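Local coordinates for protein OsmC family peroxiredoxin (Aquifex aeolicus, PDB 2E8E) that probably acts as a thiol-dependent peroxidase of the OsmC family, reducing peroxides through a pair of redox-active cysteines, at residues E81-K92 with T120-E131. Sequence-based numbering, arbitrary orientation.
Sequences EEIEIKYVAVGK and TNLKISWEVKWE
Lys92 lies over one face of the Trp130 indole: its CA sits 3.6 Å from the centroid of the six-membered ring, almost on the ring normal, a CH-pi contact, and Gly91 O stands over the same face, 3.9 Å from CD2. The Tyr87 ring is met at its edge, where Ser125 O lies in the ring plane 3.5 Å from CD2 and Ile124 CG2 reaches CE2. With CG anti to its carbonyl carbon (chi1 -59°), the Tyr87 ring rests on Val102 and Thr106 of helix 95-109, and its OH is hydrogen-bonded to Ser46 of helix 34-56. On this face Leu122 CD1 packs 3.8 Å from Ile85 CD1, and Ile83 and Ile85 rest on helix 34-56.

The other face is largely charged, around Val88 and Val90. Lys123 NZ forms a salt bridge with Glu82 OE1 at 3.2 Å; its bridge to Glu84 OE2 is long at 4.0 Å, and Lys71 is the stronger partner of Glu84. Lys86 runs straight until chi4 turns NZ into a salt bridge with Glu127 OE1, at a very short 2.5 Å, on the anti side and out of the carboxylate plane. Glu127 CG also lies 3.8 Å from Val88 CG2, so an alanine here would probably leave the Lys86 ammonium without its carboxylate mate and take away the packing on that methyl. One water joins Ile85 O to Ser125 OG, and another links Glu82 OE2 with Asn121 ND2.

Eleven backbone hydrogen bonds join the strands in unbroken parallel register, from Asn121 N on Glu81 O to Glu131 N on Gly91 O. Helices 95-109 and 111-116 fill the connection, making a beta-alpha-beta crossover that places strand 121-130 beside strand 80-90, the central strand of the mixed sheet packed against helices in this OsmC-like fold.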
loop_
_atom_site.group_PDB
_atom_site.type_symbol
_atom_site.label_atom_id
_atom_site.label_comp_id
_atom_site.label_asym_id
_atom_site.label_seq_id
_atom_site.Cartn_x
_atom_site.Cartn_y
_atom_site.Cartn_z
ATOM N N GLU A 81 12.455 -8.111 -1.332
ATOM C CA GLU A 81 12.839 -9.509 -1.197
ATOM C C GLU A 81 12.704 -9.886 0.271
ATOM O O GLU A 81 12.587 -11.062 0.625
ATOM C CB GLU A 81 14.285 -9.724 -1.651
ATOM C CG GLU A 81 14.557 -9.262 -3.073
ATOM C CD GLU A 81 15.505 -10.183 -3.820
ATOM O OE1 GLU A 81 16.591 -10.493 -3.287
ATOM O OE2 GLU A 81 15.163 -10.594 -4.948
ATOM N N GLU A 82 12.706 -8.868 1.121
ATOM C CA GLU A 82 12.596 -9.070 2.556
ATOM C C GLU A 82 11.873 -7.897 3.196
ATOM O O GLU A 82 12.067 -6.749 2.806
ATOM C CB GLU A 82 13.996 -9.211 3.166
ATOM C CG GLU A 82 14.048 -9.083 4.678
ATOM C CD GLU A 82 15.469 -9.097 5.219
ATOM O OE1 GLU A 82 15.747 -8.331 6.163
ATOM O OE2 GLU A 82 16.304 -9.875 4.708
ATOM N N ILE A 83 11.015 -8.197 4.164
ATOM C CA ILE A 83 10.298 -7.159 4.891
ATOM C C ILE A 83 10.393 -7.508 6.365
ATOM O O ILE A 83 9.964 -8.585 6.778
ATOM C CB ILE A 83 8.800 -7.089 4.517
ATOM C CG1 ILE A 83 8.638 -6.753 3.033
ATOM C CG2 ILE A 83 8.111 -6.022 5.379
ATOM C CD1 ILE A 83 7.198 -6.619 2.591
ATOM N N GLU A 84 10.976 -6.606 7.146
ATOM C CA GLU A 84 11.106 -6.812 8.581
ATOM C C GLU A 84 10.069 -5.951 9.270
ATOM O O GLU A 84 9.940 -4.763 8.963
ATOM C CB GLU A 84 12.489 -6.389 9.074
ATOM C CG GLU A 84 13.637 -7.242 8.595
ATOM C CD GLU A 84 14.949 -6.817 9.227
ATOM O OE1 GLU A 84 15.047 -6.861 10.473
ATOM O OE2 GLU A 84 15.877 -6.433 8.484
ATOM N N ILE A 85 9.326 -6.543 10.199
ATOM C CA ILE A 85 8.317 -5.795 10.925
ATOM C C ILE A 85 8.545 -6.016 12.406
ATOM O O ILE A 85 8.598 -7.158 12.868
ATOM C CB ILE A 85 6.884 -6.262 10.588
ATOM C CG1 ILE A 85 6.656 -6.238 9.074
ATOM C CG2 ILE A 85 5.878 -5.354 11.282
ATOM C CD1 ILE A 85 5.284 -6.724 8.647
ATOM N N LYS A 86 8.687 -4.921 13.143
ATOM C CA LYS A 86 8.896 -4.992 14.582
ATOM C C LYS A 86 7.762 -4.258 15.284
ATOM O O LYS A 86 7.523 -3.076 15.023
ATOM C CB LYS A 86 10.234 -4.352 14.958
ATOM C CG LYS A 86 10.534 -4.377 16.448
ATOM C CD LYS A 86 11.866 -3.703 16.746
ATOM C CE LYS A 86 12.161 -3.709 18.233
ATOM N NZ LYS A 86 12.187 -5.096 18.772
ATOM N N TYR A 87 7.063 -4.966 16.166
ATOM C CA TYR A 87 5.954 -4.390 16.917
ATOM C C TYR A 87 6.414 -4.095 18.341
ATOM O O TYR A 87 6.978 -4.964 19.005
ATOM C CB TYR A 87 4.789 -5.377 17.000
ATOM C CG TYR A 87 4.217 -5.813 15.673
ATOM C CD1 TYR A 87 3.084 -5.195 15.142
ATOM C CD2 TYR A 87 4.791 -6.862 14.958
ATOM C CE1 TYR A 87 2.532 -5.617 13.933
ATOM C CE2 TYR A 87 4.249 -7.288 13.750
ATOM C CZ TYR A 87 3.120 -6.666 13.245
ATOM O OH TYR A 87 2.572 -7.105 12.062
ATOM N N VAL A 88 6.167 -2.875 18.802
ATOM C CA VAL A 88 6.530 -2.495 20.161
ATOM C C VAL A 88 5.271 -2.004 20.866
ATOM O O VAL A 88 4.689 -0.989 20.480
ATOM C CB VAL A 88 7.592 -1.367 20.179
ATOM C CG1 VAL A 88 7.880 -0.944 21.618
ATOM C CG2 VAL A 88 8.875 -1.841 19.505
ATOM N N ALA A 89 4.832 -2.739 21.884
ATOM C CA ALA A 89 3.649 -2.338 22.633
ATOM C C ALA A 89 4.144 -1.661 23.903
ATOM O O ALA A 89 5.026 -2.184 24.583
ATOM C CB ALA A 89 2.794 -3.550 22.978
ATOM N N VAL A 90 3.581 -0.499 24.209
ATOM C CA VAL A 90 3.981 0.266 25.385
ATOM C C VAL A 90 2.820 0.380 26.360
ATOM O O VAL A 90 1.725 0.787 25.976
ATOM C CB VAL A 90 4.429 1.696 24.981
ATOM C CG1 VAL A 90 4.894 2.470 26.204
ATOM C CG2 VAL A 90 5.532 1.620 23.931
ATOM N N GLY A 91 3.064 0.021 27.622
ATOM C CA GLY A 91 2.023 0.101 28.632
ATOM C C GLY A 91 2.035 -1.129 29.519
ATOM O O GLY A 91 3.067 -1.772 29.677
ATOM N N LYS A 92 0.894 -1.449 30.118
ATOM C CA LYS A 92 0.804 -2.639 30.955
ATOM C C LYS A 92 0.365 -3.739 30.001
ATOM O O LYS A 92 -0.797 -4.139 29.983
ATOM C CB LYS A 92 -0.236 -2.448 32.061
ATOM C CG LYS A 92 0.090 -1.338 33.056
ATOM C CD LYS A 92 -1.039 -1.185 34.072
ATOM C CE LYS A 92 -0.815 -0.012 35.018
ATOM N NZ LYS A 92 0.332 -0.227 35.938
ATOM N N THR A 120 7.610 -12.536 -0.735
ATOM C CA THR A 120 8.723 -11.991 0.044
ATOM C C THR A 120 9.052 -12.781 1.315
ATOM O O THR A 120 8.254 -13.602 1.775
ATOM C CB THR A 120 8.422 -10.526 0.445
ATOM O OG1 THR A 120 9.606 -9.909 0.956
ATOM C CG2 THR A 120 7.340 -10.481 1.517
ATOM N N ASN A 121 10.235 -12.535 1.875
ATOM C CA ASN A 121 10.644 -13.194 3.111
ATOM C C ASN A 121 10.267 -12.260 4.249
ATOM O O ASN A 121 10.799 -11.153 4.361
ATOM C CB ASN A 121 12.155 -13.456 3.133
ATOM C CG ASN A 121 12.636 -13.977 4.484
ATOM O OD1 ASN A 121 11.889 -14.637 5.210
ATOM N ND2 ASN A 121 13.890 -13.697 4.816
ATOM N N LEU A 122 9.346 -12.713 5.091
ATOM C CA LEU A 122 8.864 -11.907 6.200
ATOM C C LEU A 122 9.572 -12.235 7.512
ATOM O O LEU A 122 9.654 -13.397 7.910
ATOM C CB LEU A 122 7.354 -12.119 6.347
ATOM C CG LEU A 122 6.544 -11.239 7.298
ATOM C CD1 LEU A 122 6.700 -9.771 6.918
ATOM C CD2 LEU A 122 5.082 -11.658 7.219
ATOM N N LYS A 123 10.091 -11.206 8.171
ATOM C CA LYS A 123 10.773 -11.375 9.449
ATOM C C LYS A 123 10.027 -10.533 10.478
ATOM O O LYS A 123 10.079 -9.301 10.451
ATOM C CB LYS A 123 12.237 -10.942 9.336
ATOM C CG LYS A 123 13.004 -11.723 8.268
ATOM C CD LYS A 123 14.512 -11.703 8.485
ATOM C CE LYS A 123 15.099 -10.307 8.396
ATOM N NZ LYS A 123 16.588 -10.354 8.514
ATOM N N ILE A 124 9.326 -11.214 11.377
ATOM C CA ILE A 124 8.525 -10.553 12.397
ATOM C C ILE A 124 9.106 -10.670 13.801
ATOM O O ILE A 124 9.586 -11.732 14.201
ATOM C CB ILE A 124 7.102 -11.136 12.397
ATOM C CG1 ILE A 124 6.478 -10.952 11.010
ATOM C CG2 ILE A 124 6.253 -10.468 13.465
ATOM C CD1 ILE A 124 5.163 -11.662 10.833
ATOM N N SER A 125 9.058 -9.568 14.542
ATOM C CA SER A 125 9.554 -9.538 15.913
ATOM C C SER A 125 8.686 -8.592 16.726
ATOM O O SER A 125 7.969 -7.761 16.172
ATOM C CB SER A 125 11.005 -9.065 15.957
ATOM O OG SER A 125 11.122 -7.728 15.506
ATOM N N TRP A 126 8.748 -8.710 18.044
ATOM C CA TRP A 126 7.947 -7.844 18.890
ATOM C C TRP A 126 8.568 -7.740 20.267
ATOM O O TRP A 126 9.425 -8.543 20.640
ATOM C CB TRP A 126 6.523 -8.391 19.000
ATOM C CG TRP A 126 6.470 -9.768 19.582
ATOM C CD1 TRP A 126 6.458 -10.102 20.907
ATOM C CD2 TRP A 126 6.479 -11.003 18.857
ATOM N NE1 TRP A 126 6.463 -11.470 21.051
ATOM C CE2 TRP A 126 6.479 -12.047 19.808
ATOM C CE3 TRP A 126 6.495 -11.328 17.494
ATOM C CZ2 TRP A 126 6.489 -13.395 19.441
ATOM C CZ3 TRP A 126 6.505 -12.670 17.129
ATOM C CH2 TRP A 126 6.505 -13.687 18.102
ATOM N N GLU A 127 8.133 -6.738 21.018
ATOM C CA GLU A 127 8.642 -6.538 22.360
ATOM C C GLU A 127 7.712 -5.616 23.120
ATOM O O GLU A 127 7.003 -4.796 22.531
ATOM C CB GLU A 127 10.048 -5.938 22.325
ATOM C CG GLU A 127 10.117 -4.505 21.835
ATOM C CD GLU A 127 11.525 -3.938 21.901
ATOM O OE1 GLU A 127 12.411 -4.460 21.192
ATOM O OE2 GLU A 127 11.748 -2.973 22.663
ATOM N N VAL A 128 7.709 -5.763 24.437
ATOM C CA VAL A 128 6.874 -4.930 25.273
ATOM C C VAL A 128 7.735 -4.029 26.134
ATOM O O VAL A 128 8.824 -4.408 26.567
ATOM C CB VAL A 128 5.979 -5.777 26.203
ATOM C CG1 VAL A 128 5.275 -4.878 27.207
ATOM C CG2 VAL A 128 4.964 -6.554 25.384
ATOM N N LYS A 129 7.246 -2.816 26.346
ATOM C CA LYS A 129 7.912 -1.851 27.196
ATOM C C LYS A 129 6.871 -1.600 28.268
ATOM O O LYS A 129 5.876 -0.913 28.035
ATOM C CB LYS A 129 8.224 -0.566 26.426
ATOM C CG LYS A 129 9.559 -0.594 25.700
ATOM C CD LYS A 129 10.714 -0.631 26.696
ATOM C CE LYS A 129 12.062 -0.639 25.997
ATOM N NZ LYS A 129 13.190 -0.633 26.975
ATOM N N TRP A 130 7.080 -2.197 29.435
ATOM C CA TRP A 130 6.137 -2.040 30.525
ATOM C C TRP A 130 6.195 -0.636 31.093
ATOM O O TRP A 130 7.212 -0.216 31.655
ATOM C CB TRP A 130 6.420 -3.064 31.622
ATOM C CG TRP A 130 5.326 -3.126 32.622
ATOM C CD1 TRP A 130 5.154 -2.313 33.709
ATOM C CD2 TRP A 130 4.205 -4.014 32.603
ATOM N NE1 TRP A 130 3.994 -2.642 34.367
ATOM C CE2 TRP A 130 3.391 -3.684 33.710
ATOM C CE3 TRP A 130 3.807 -5.059 31.758
ATOM C CZ2 TRP A 130 2.199 -4.360 33.994
ATOM C CZ3 TRP A 130 2.621 -5.733 32.040
ATOM C CH2 TRP A 130 1.832 -5.380 33.151
ATOM N N GLU A 131 5.092 0.089 30.947
ATOM C CA GLU A 131 5.015 1.458 31.425
ATOM C C GLU A 131 3.676 1.800 32.051
ATOM O O GLU A 131 2.637 1.266 31.660
ATOM C CB GLU A 131 5.276 2.433 30.274
ATOM C CG GLU A 131 6.693 2.417 29.755
ATOM C CD GLU A 131 7.013 3.643 28.928
ATOM O OE1 GLU A 131 6.409 4.706 29.192
ATOM O OE2 GLU A 131 7.880 3.547 28.033
HETATM O O HOH W 1 16.128 -12.381 3.400
HETATM O O HOH W 2 11.492 -7.854 12.899
#